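PDB 5DZ8: BspA (BspA_V) from Streptococcus agalactiae serotype III, which is a cell wall-anchored adhesin of the antigen I/II family, represented here by its variable domain, and probably mediates attachment of the bacterium to other surfaces. Local coordinates for residues N58-A63 / T70-S75. Residues are numbered along the deposited sequence; the frame is centred on the assembly and turned at random.
Sequences NHHYVA and TAFVDS
His60 lies nearly flat beside Phe72, its antiparallel neighbour across the strands. The planes differ by only 9°, but the rings are offset so far that little of one lies over the other. What sits over the imidazole face is CB of Phe72, in a CH-pi contact 3.6 Å from the ring centroid. CG of His60 is placed between its backbone N and carbonyl carbon (chi1 72°), which swings the ring across toward the 70-75 strand. There ND1 gives a hydrogen bond to OD2 of Asp74, 3.1 Å long and bent to 138° at the hydrogen. The carboxylate oxygen lies in the imidazole plane and accepts through its syn lone pair. The bond limits how the ring can turn, and the carboxylate would probably favour a protonated histidine. Val62 CG2 meets the Phe72 ring at its edge. Further along this face, ND2 of Asn58 donates to OG of Ser75 at 3.0 Å, and also to OG1 of Thr77.

On the other face Ala71 CA lies at the edge of the Tyr61 ring, and Tyr61 CD1 is 4.0 Å from Ala71 CB. The His59 ring turns from the 70-75 strand, and its ND1 is hydrogen-bonded to OH of Tyr165 of the second subunit.

Backbone O of Asn58 accepts from N of Asp74 at 2.9 Å and only weakly from N of Ser75. Two residues, Asp74 and Ser75, therefore stand opposite the single residue Asn58, which makes a classic beta bulge in the antiparallel hairpin of strands 47-63 and 69-85.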
loop_
_atom_site.group_PDB
_atom_site.type_symbol
_atom_site.label_atom_id
_atom_site.label_comp_id
_atom_site.label_asym_id
_atom_site.label_seq_id
_atom_site.Cartn_x
_atom_site.Cartn_y
_atom_site.Cartn_z
ATOM N N ASN A 58 14.511 -16.559 22.209
ATOM C CA ASN A 58 15.044 -17.747 22.881
ATOM C C ASN A 58 16.541 -17.762 22.803
ATOM O O ASN A 58 17.144 -18.036 21.753
ATOM C CB ASN A 58 14.389 -19.003 22.343
ATOM C CG ASN A 58 12.876 -18.916 22.416
ATOM O OD1 ASN A 58 12.324 -18.864 23.512
ATOM N ND2 ASN A 58 12.197 -18.835 21.241
ATOM N N HIS A 59 17.163 -17.411 23.914
ATOM C CA HIS A 59 18.606 -17.359 23.950
ATOM C C HIS A 59 19.171 -17.997 25.219
ATOM O O HIS A 59 18.478 -18.187 26.208
ATOM C CB HIS A 59 19.101 -15.894 23.780
ATOM C CG HIS A 59 18.588 -14.961 24.825
ATOM N ND1 HIS A 59 18.209 -13.682 24.534
ATOM C CD2 HIS A 59 18.332 -15.129 26.133
ATOM C CE1 HIS A 59 17.764 -13.085 25.616
ATOM N NE2 HIS A 59 17.824 -13.948 26.609
ATOM N N HIS A 60 20.448 -18.314 25.183
ATOM C CA HIS A 60 21.131 -18.799 26.381
ATOM C C HIS A 60 22.622 -18.436 26.296
ATOM O O HIS A 60 23.158 -18.178 25.217
ATOM C CB HIS A 60 20.903 -20.291 26.608
ATOM C CG HIS A 60 21.614 -21.171 25.641
ATOM N ND1 HIS A 60 21.105 -21.475 24.389
ATOM C CD2 HIS A 60 22.794 -21.835 25.740
ATOM C CE1 HIS A 60 21.960 -22.251 23.742
ATOM N NE2 HIS A 60 22.996 -22.477 24.541
ATOM N N TYR A 61 23.220 -18.367 27.468
ATOM C CA TYR A 61 24.533 -17.841 27.666
ATOM C C TYR A 61 25.463 -18.861 28.333
ATOM O O TYR A 61 25.089 -19.437 29.351
ATOM C CB TYR A 61 24.461 -16.654 28.617
ATOM C CG TYR A 61 23.537 -15.568 28.257
ATOM C CD1 TYR A 61 23.523 -15.027 26.972
ATOM C CD2 TYR A 61 22.659 -15.032 29.211
ATOM C CE1 TYR A 61 22.638 -14.015 26.625
ATOM C CE2 TYR A 61 21.774 -14.009 28.859
ATOM C CZ TYR A 61 21.776 -13.513 27.557
ATOM O OH TYR A 61 20.974 -12.466 27.235
ATOM N N VAL A 62 26.681 -19.006 27.807
ATOM C CA VAL A 62 27.746 -19.742 28.521
ATOM C C VAL A 62 28.896 -18.824 29.015
ATOM O O VAL A 62 29.561 -18.179 28.221
ATOM C CB VAL A 62 28.302 -20.894 27.654
ATOM C CG1 VAL A 62 29.405 -21.651 28.403
ATOM C CG2 VAL A 62 27.164 -21.849 27.282
ATOM N N ALA A 63 29.103 -18.740 30.330
ATOM C CA ALA A 63 30.239 -17.941 30.866
ATOM C C ALA A 63 31.575 -18.705 30.703
ATOM O O ALA A 63 31.608 -19.899 30.910
ATOM C CB ALA A 63 30.000 -17.601 32.318
ATOM N N THR A 70 29.530 -16.603 25.715
ATOM C CA THR A 70 28.968 -16.967 24.411
ATOM C C THR A 70 27.460 -16.853 24.544
ATOM O O THR A 70 26.846 -17.465 25.431
ATOM C CB THR A 70 29.314 -18.397 23.942
ATOM O OG1 THR A 70 30.707 -18.670 24.081
ATOM C CG2 THR A 70 28.982 -18.525 22.518
ATOM N N ALA A 71 26.883 -16.041 23.681
ATOM C CA ALA A 71 25.469 -15.831 23.627
ATOM C C ALA A 71 24.928 -16.610 22.442
ATOM O O ALA A 71 25.333 -16.356 21.335
ATOM C CB ALA A 71 25.171 -14.339 23.430
ATOM N N PHE A 72 23.982 -17.501 22.685
ATOM C CA PHE A 72 23.318 -18.274 21.628
ATOM C C PHE A 72 21.957 -17.671 21.423
ATOM O O PHE A 72 21.159 -17.627 22.339
ATOM C CB PHE A 72 23.148 -19.737 22.047
ATOM C CG PHE A 72 24.448 -20.521 22.066
ATOM C CD1 PHE A 72 24.938 -21.125 20.899
ATOM C CD2 PHE A 72 25.195 -20.659 23.248
ATOM C CE1 PHE A 72 26.158 -21.820 20.914
ATOM C CE2 PHE A 72 26.395 -21.372 23.262
ATOM C CZ PHE A 72 26.879 -21.942 22.084
ATOM N N VAL A 73 21.698 -17.187 20.224
ATOM C CA VAL A 73 20.392 -16.662 19.901
ATOM C C VAL A 73 19.738 -17.690 18.994
ATOM O O VAL A 73 19.918 -17.646 17.790
ATOM C CB VAL A 73 20.480 -15.304 19.223
ATOM C CG1 VAL A 73 19.094 -14.656 19.102
ATOM C CG2 VAL A 73 21.440 -14.403 19.978
ATOM N N ASP A 74 18.943 -18.569 19.599
ATOM C CA ASP A 74 18.423 -19.763 18.938
ATOM C C ASP A 74 17.300 -19.434 17.988
ATOM O O ASP A 74 17.392 -19.766 16.799
ATOM C CB ASP A 74 18.002 -20.802 19.963
ATOM C CG ASP A 74 19.182 -21.269 20.816
ATOM O OD1 ASP A 74 20.236 -21.636 20.223
ATOM O OD2 ASP A 74 19.087 -21.198 22.078
ATOM N N SER A 75 16.300 -18.710 18.483
ATOM C CA SER A 75 15.170 -18.337 17.687
ATOM C C SER A 75 14.427 -17.182 18.326
ATOM O O SER A 75 14.772 -16.766 19.408
ATOM C CB SER A 75 14.264 -19.553 17.600
ATOM O OG SER A 75 13.762 -19.836 18.910
#